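Local coordinates for protein putative protease (Parabacteroides distasonis ATCC 8503, PDB 3KD4) that is of unconfirmed function but is named a putative exported protease, with two conserved domains of unknown role, at residues S4-A14 and Y25-T35. Numbering follows the deposited sequence.
Sequences SEAEYGKVSKA and YRSSMELTLFT
Tyr8 lays its ring against Leu31. The methyl CD1 of Leu31 sits over the centre of one ring face, 3.8 Å from the centroid, a CH-pi contact. Tyr8 CG lies beside its own backbone N (chi1 -71°), which turns the ring toward the neighbouring strand; Leu31 CB and CD2 approach CE1 from the same face. An alanine in place of Tyr8 would probably leave Leu31 CD1 without its aromatic cover and open a gap beside it. On the same side of the sheet Ala6 CB meets Leu33 CD2 at 3.6 Å. Farther along, the extended Lys13 chain runs obliquely across the Tyr25 hydroxyl, with CE 3.3 Å from OH. Its NZ goes on to a salt bridge with Glu132.

The other face is more polar. The Lys10 chain runs alongside that of Glu30, and its CB, CG and CD pack on the carboxylate group, while NZ stays 5.1 Å from Glu30 OE1. Water 1 joins Gly9 N to Thr32 OG1, which also bonds Thr111.

At one end Thr35 OG1 gives a hydrogen bond to Glu5 OE1 (2.6 Å), reaching it from above the carboxylate plane. The Glu5 chain bends at chi2 (-86°), bringing the carboxylate back to the threonine. Thr35 also N-caps helix 36-39 through Ala38 N.

Backbone bonds such as Ser28 N to Ser12 O (2.8 Å) join the strands. Gly9 and Lys10 together sit opposite the single residue Glu30, forming a classic beta bulge in an antiparallel beta hairpin, whose strands 6-17 and 23-33 are neighbours inside a mixed eight-stranded sheet.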
ATOM      1  N   SER A   4      21.848   5.672 -12.173  1.00 42.62           N
ATOM      2  CA  SER A   4      22.741   5.743 -13.359  1.00 39.32           C
ATOM      3  C   SER A   4      23.031   4.325 -13.870  1.00 35.47           C
ATOM      4  O   SER A   4      23.948   4.115 -14.650  1.00 36.49           O
ATOM      5  CB  SER A   4      24.028   6.541 -13.047  1.00 40.30           C
ATOM      6  OG  SER A   4      25.173   5.716 -12.814  1.00 40.69           O
ATOM      7  N   GLU A   5      22.247   3.353 -13.421  1.00 30.34           N
ATOM      8  CA  GLU A   5      22.324   1.993 -13.931  1.00 27.90           C
ATOM      9  C   GLU A   5      21.492   1.797 -15.223  1.00 23.93           C
ATOM     10  O   GLU A   5      21.774   0.905 -16.027  1.00 20.07           O
ATOM     11  CB  GLU A   5      21.755   1.055 -12.892  1.00 27.93           C
ATOM     12  CG  GLU A   5      22.537   1.025 -11.580  1.00 32.93           C
ATOM     13  CD  GLU A   5      23.696   0.064 -11.600  1.00 33.91           C
ATOM     14  OE1 GLU A   5      23.511  -1.093 -12.001  1.00 37.75           O
ATOM     15  OE2 GLU A   5      24.789   0.456 -11.190  1.00 37.09           O
ATOM     16  N   ALA A   6      20.436   2.602 -15.344  1.00 20.43           N
ATOM     17  CA  ALA A   6      19.493   2.519 -16.460  1.00 19.57           C
ATOM     18  C   ALA A   6      18.800   3.838 -16.595  1.00 18.41           C
ATOM     19  O   ALA A   6      18.734   4.595 -15.617  1.00 17.04           O
ATOM     20  CB  ALA A   6      18.467   1.386 -16.230  1.00 18.24           C
ATOM     21  N   GLU A   7      18.274   4.104 -17.795  1.00 17.75           N
ATOM     22  CA  GLU A   7      17.491   5.285 -18.063  1.00 18.40           C
ATOM     23  C   GLU A   7      16.425   4.979 -19.101  1.00 17.39           C
ATOM     24  O   GLU A   7      16.715   4.334 -20.124  1.00 17.33           O
ATOM     25  CB  GLU A   7      18.403   6.369 -18.619  1.00 19.84           C
ATOM     26  CG  GLU A   7      17.730   7.688 -18.947  1.00 25.70           C
ATOM     27  CD  GLU A   7      18.655   8.578 -19.748  1.00 35.30           C
ATOM     28  OE1 GLU A   7      18.172   9.327 -20.650  1.00 44.26           O
ATOM     29  OE2 GLU A   7      19.883   8.475 -19.512  1.00 39.03           O
ATOM     30  N   TYR A   8      15.213   5.445 -18.863  1.00 16.87           N
ATOM     31  CA  TYR A   8      14.171   5.401 -19.888  1.00 17.82           C
ATOM     32  C   TYR A   8      14.328   6.632 -20.750  1.00 18.05           C
ATOM     33  O   TYR A   8      14.008   7.745 -20.322  1.00 18.94           O
ATOM     34  CB  TYR A   8      12.776   5.423 -19.287  1.00 17.69           C
ATOM     35  CG  TYR A   8      12.376   4.153 -18.566  1.00 18.39           C
ATOM     36  CD1 TYR A   8      11.777   3.113 -19.262  1.00 20.21           C
ATOM     37  CD2 TYR A   8      12.557   4.019 -17.205  1.00 18.55           C
ATOM     38  CE1 TYR A   8      11.394   1.971 -18.624  1.00 21.13           C
ATOM     39  CE2 TYR A   8      12.158   2.871 -16.539  1.00 17.72           C
ATOM     40  CZ  TYR A   8      11.578   1.855 -17.270  1.00 20.54           C
ATOM     41  OH  TYR A   8      11.198   0.694 -16.678  1.00 24.10           O
ATOM     42  N   GLY A   9      14.804   6.439 -21.970  1.00 18.35           N
ATOM     43  CA  GLY A   9      14.939   7.539 -22.918  1.00 19.20           C
ATOM     44  C   GLY A   9      13.563   8.076 -23.279  1.00 20.74           C
ATOM     45  O   GLY A   9      13.338   9.290 -23.326  1.00 21.33           O
ATOM     46  N   LYS A  10      12.619   7.169 -23.491  1.00 22.18           N
ATOM     47  CA  LYS A  10      11.252   7.569 -23.803  1.00 23.62           C
ATOM     48  C   LYS A  10      10.240   6.639 -23.183  1.00 23.34           C
ATOM     49  O   LYS A  10      10.447   5.402 -23.131  1.00 24.66           O
ATOM     50  CB  LYS A  10      11.029   7.543 -25.295  1.00 24.97           C
ATOM     51  CG  LYS A  10      11.804   8.622 -26.022  1.00 28.75           C
ATOM     52  CD  LYS A  10      11.285   8.777 -27.451  1.00 34.44           C
ATOM     53  CE  LYS A  10      12.260   9.612 -28.332  1.00 37.38           C
ATOM     54  NZ  LYS A  10      12.871  10.753 -27.579  1.00 40.26           N
ATOM     55  N   VAL A  11       9.162   7.242 -22.699  1.00 21.48           N
ATOM     56  CA  VAL A  11       7.952   6.552 -22.322  1.00 20.48           C
ATOM     57  C   VAL A  11       6.776   7.274 -23.026  1.00 20.16           C
ATOM     58  O   VAL A  11       6.704   8.543 -23.062  1.00 19.18           O
ATOM     59  CB  VAL A  11       7.792   6.552 -20.786  1.00 21.25           C
ATOM     60  CG1 VAL A  11       6.457   5.982 -20.347  1.00 19.12           C
ATOM     61  CG2 VAL A  11       8.966   5.779 -20.121  1.00 21.62           C
ATOM     62  N   SER A  12       5.869   6.495 -23.597  1.00 18.60           N
ATOM     63  CA  SER A  12       4.634   7.069 -24.142  1.00 18.77           C
ATOM     64  C   SER A  12       3.483   6.170 -23.760  1.00 18.64           C
ATOM     65  O   SER A  12       3.558   4.955 -23.964  1.00 19.15           O
ATOM     66  CB  SER A  12       4.753   7.243 -25.654  1.00 19.90           C
ATOM     67  OG  SER A  12       3.686   8.019 -26.152  1.00 24.90           O
ATOM     68  N   LYS A  13       2.454   6.741 -23.124  1.00 17.04           N
ATOM     69  CA  LYS A  13       1.261   5.968 -22.759  1.00 17.59           C
ATOM     70  C   LYS A  13       0.055   6.699 -23.301  1.00 16.67           C
ATOM     71  O   LYS A  13      -0.029   7.942 -23.182  1.00 18.00           O
ATOM     72  CB  LYS A  13       1.143   5.789 -21.250  1.00 16.55           C
ATOM     73  CG  LYS A  13       2.274   4.944 -20.692  1.00 19.22           C
ATOM     74  CD  LYS A  13       2.264   4.808 -19.196  1.00 21.48           C
ATOM     75  CE  LYS A  13       3.331   3.756 -18.760  1.00 22.24           C
ATOM     76  NZ  LYS A  13       3.359   3.593 -17.299  1.00 22.91           N
ATOM     77  N   ALA A  14      -0.861   5.956 -23.918  1.00 15.68           N
ATOM     78  CA  ALA A  14      -2.029   6.558 -24.535  1.00 15.07           C
ATOM     79  C   ALA A  14      -3.250   5.735 -24.179  1.00 15.29           C
ATOM     80  O   ALA A  14      -3.243   4.508 -24.377  1.00 14.27           O
ATOM     81  CB  ALA A  14      -1.843   6.643 -26.064  1.00 14.72           C
ATOM     82  N   TYR A  25      -5.400   0.726 -24.364  1.00 15.18           N
ATOM     83  CA  TYR A  25      -4.236   1.262 -23.671  1.00 15.21           C
ATOM     84  C   TYR A  25      -2.970   0.874 -24.464  1.00 15.66           C
ATOM     85  O   TYR A  25      -2.749  -0.298 -24.766  1.00 15.83           O
ATOM     86  CB  TYR A  25      -4.165   0.719 -22.234  1.00 15.90           C
ATOM     87  CG  TYR A  25      -2.833   0.997 -21.541  1.00 16.05           C
ATOM     88  CD1 TYR A  25      -2.465   2.289 -21.214  1.00 17.02           C
ATOM     89  CD2 TYR A  25      -1.933  -0.041 -21.218  1.00 18.02           C
ATOM     90  CE1 TYR A  25      -1.259   2.560 -20.573  1.00 17.78           C
ATOM     91  CE2 TYR A  25      -0.699   0.233 -20.561  1.00 16.70           C
ATOM     92  CZ  TYR A  25      -0.380   1.532 -20.256  1.00 16.86           C
ATOM     93  OH  TYR A  25       0.792   1.864 -19.617  1.00 21.15           O
ATOM     94  N   ARG A  26      -2.184   1.848 -24.861  1.00 15.13           N
ATOM     95  CA  ARG A  26      -0.976   1.600 -25.640  1.00 16.05           C
ATOM     96  C   ARG A  26       0.219   2.157 -24.888  1.00 15.67           C
ATOM     97  O   ARG A  26       0.200   3.315 -24.438  1.00 14.57           O
ATOM     98  CB  ARG A  26      -1.049   2.200 -27.031  1.00 16.42           C
ATOM     99  CG  ARG A  26       0.190   1.882 -27.900  1.00 17.46           C
ATOM    100  CD  ARG A  26      -0.053   2.157 -29.372  1.00 19.54           C
ATOM    101  NE  ARG A  26       1.147   1.771 -30.166  1.00 19.93           N
ATOM    102  CZ  ARG A  26       1.182   1.786 -31.489  1.00 22.58           C
ATOM    103  NH1 ARG A  26       0.098   2.129 -32.179  1.00 21.27           N
ATOM    104  NH2 ARG A  26       2.276   1.431 -32.123  1.00 22.32           N
ATOM    105  N   SER A  27       1.223   1.308 -24.703  1.00 14.54           N
ATOM    106  CA  SER A  27       2.399   1.658 -23.901  1.00 15.11           C
ATOM    107  C   SER A  27       3.630   1.406 -24.708  1.00 15.52           C
ATOM    108  O   SER A  27       3.801   0.282 -25.175  1.00 14.88           O
ATOM    109  CB  SER A  27       2.482   0.794 -22.623  1.00 15.54           C
ATOM    110  OG  SER A  27       3.757   0.921 -21.998  1.00 16.43           O
ATOM    111  N   SER A  28       4.457   2.441 -24.927  1.00 15.65           N
ATOM    112  CA  SER A  28       5.786   2.203 -25.535  1.00 17.59           C
ATOM    113  C   SER A  28       6.861   2.759 -24.674  1.00 16.30           C
ATOM    114  O   SER A  28       6.664   3.749 -23.921  1.00 17.81           O
ATOM    115  CB  SER A  28       5.964   2.756 -26.962  1.00 17.67           C
ATOM    116  OG  SER A  28       5.807   4.126 -26.921  1.00 24.06           O
HETATM  117  N   MSE A  29       8.008   2.120 -24.770  1.00 15.23           N
HETATM  118  CA  MSE A  29       9.145   2.521 -23.979  0.60 14.88           C
HETATM  119  C   MSE A  29      10.459   2.225 -24.688  1.00 14.91           C
HETATM  120  O   MSE A  29      10.519   1.383 -25.576  1.00 14.76           O
HETATM  121  CB  MSE A  29       9.110   1.911 -22.570  0.60 14.62           C
HETATM  122  CG  MSE A  29       9.182   0.403 -22.467  0.60 15.21           C
HETATM  123 SE   MSE A  29      11.000  -0.248 -22.741  0.45 13.61          SE
HETATM  124  CE  MSE A  29      10.915  -1.918 -21.704  0.60 11.74           C
ATOM    125  N   GLU A  30      11.460   2.994 -24.292  1.00 14.97           N
ATOM    126  CA  GLU A  30      12.846   2.824 -24.637  1.00 15.53           C
ATOM    127  C   GLU A  30      13.587   2.857 -23.301  1.00 15.54           C
ATOM    128  O   GLU A  30      13.502   3.861 -22.538  1.00 16.42           O
ATOM    129  CB  GLU A  30      13.304   3.941 -25.545  1.00 14.68           C
ATOM    130  CG  GLU A  30      12.532   3.965 -26.820  1.00 17.67           C
ATOM    131  CD  GLU A  30      12.965   5.084 -27.768  1.00 22.51           C
ATOM    132  OE1 GLU A  30      14.017   5.738 -27.543  1.00 21.56           O
ATOM    133  OE2 GLU A  30      12.222   5.296 -28.732  1.00 24.08           O
ATOM    134  N   LEU A  31      14.332   1.790 -23.034  1.00 14.58           N
ATOM    135  CA  LEU A  31      15.043   1.637 -21.775  1.00 14.07           C
ATOM    136  C   LEU A  31      16.466   1.213 -22.039  1.00 14.09           C
ATOM    137  O   LEU A  31      16.719   0.111 -22.540  1.00 14.23           O
ATOM    138  CB  LEU A  31      14.325   0.600 -20.894  1.00 14.98           C
ATOM    139  CG  LEU A  31      14.996   0.133 -19.583  1.00 15.92           C
ATOM    140  CD1 LEU A  31      15.235   1.283 -18.616  1.00 13.09           C
ATOM    141  CD2 LEU A  31      14.133  -0.937 -18.938  1.00 14.30           C
ATOM    142  N   THR A  32      17.410   2.077 -21.690  1.00 13.43           N
ATOM    143  CA  THR A  32      18.814   1.746 -21.817  1.00 13.91           C
ATOM    144  C   THR A  32      19.389   1.215 -20.498  1.00 15.07           C
ATOM    145  O   THR A  32      19.161   1.804 -19.451  1.00 15.94           O
ATOM    146  CB  THR A  32      19.611   2.983 -22.271  1.00 13.46           C
ATOM    147  OG1 THR A  32      19.019   3.512 -23.469  1.00 12.27           O
ATOM    148  CG2 THR A  32      21.073   2.612 -22.514  1.00 12.75           C
ATOM    149  N   LEU A  33      20.097   0.090 -20.580  1.00 15.93           N
ATOM    150  CA  LEU A  33      20.728  -0.581 -19.445  1.00 16.65           C
ATOM    151  C   LEU A  33      22.231  -0.399 -19.539  1.00 16.93           C
ATOM    152  O   LEU A  33      22.827  -0.722 -20.546  1.00 17.19           O
ATOM    153  CB  LEU A  33      20.356  -2.049 -19.456  1.00 17.37           C
ATOM    154  CG  LEU A  33      18.841  -2.369 -19.404  1.00 18.16           C
ATOM    155  CD1 LEU A  33      18.624  -3.856 -19.123  1.00 18.46           C
ATOM    156  CD2 LEU A  33      18.087  -1.543 -18.360  1.00 15.38           C
ATOM    157  N   PHE A  34      22.860   0.147 -18.509  1.00 17.46           N
ATOM    158  CA  PHE A  34      24.276   0.486 -18.605  1.00 18.31           C
ATOM    159  C   PHE A  34      25.198  -0.490 -17.892  1.00 18.57           C
ATOM    160  O   PHE A  34      26.385  -0.427 -18.106  1.00 19.39           O
ATOM    161  CB  PHE A  34      24.543   1.864 -18.030  1.00 19.03           C
ATOM    162  CG  PHE A  34      23.840   2.958 -18.741  1.00 21.03           C
ATOM    163  CD1 PHE A  34      24.248   3.346 -20.002  1.00 21.96           C
ATOM    164  CD2 PHE A  34      22.783   3.620 -18.143  1.00 21.22           C
ATOM    165  CE1 PHE A  34      23.575   4.362 -20.666  1.00 22.02           C
ATOM    166  CE2 PHE A  34      22.131   4.657 -18.795  1.00 20.37           C
ATOM    167  CZ  PHE A  34      22.520   5.010 -20.051  1.00 19.07           C
ATOM    168  N   THR A  35      24.664  -1.362 -17.046  1.00 18.41           N
ATOM    169  CA  THR A  35      25.474  -2.284 -16.265  1.00 19.10           C
ATOM    170  C   THR A  35      24.927  -3.717 -16.375  1.00 19.66           C
ATOM    171  O   THR A  35      23.729  -3.936 -16.649  1.00 19.52           O
ATOM    172  CB  THR A  35      25.427  -1.933 -14.755  1.00 19.78           C
ATOM    173  OG1 THR A  35      24.097  -2.178 -14.279  1.00 19.72           O
ATOM    174  CG2 THR A  35      25.800  -0.442 -14.462  1.00 17.22           C
TER
HETATM  175  O   HOH W   1      16.613   4.738 -23.590  1.00 21.82           O
HETATM  176  O   HOH W   2       1.635   5.230 -26.543  1.00 34.26           O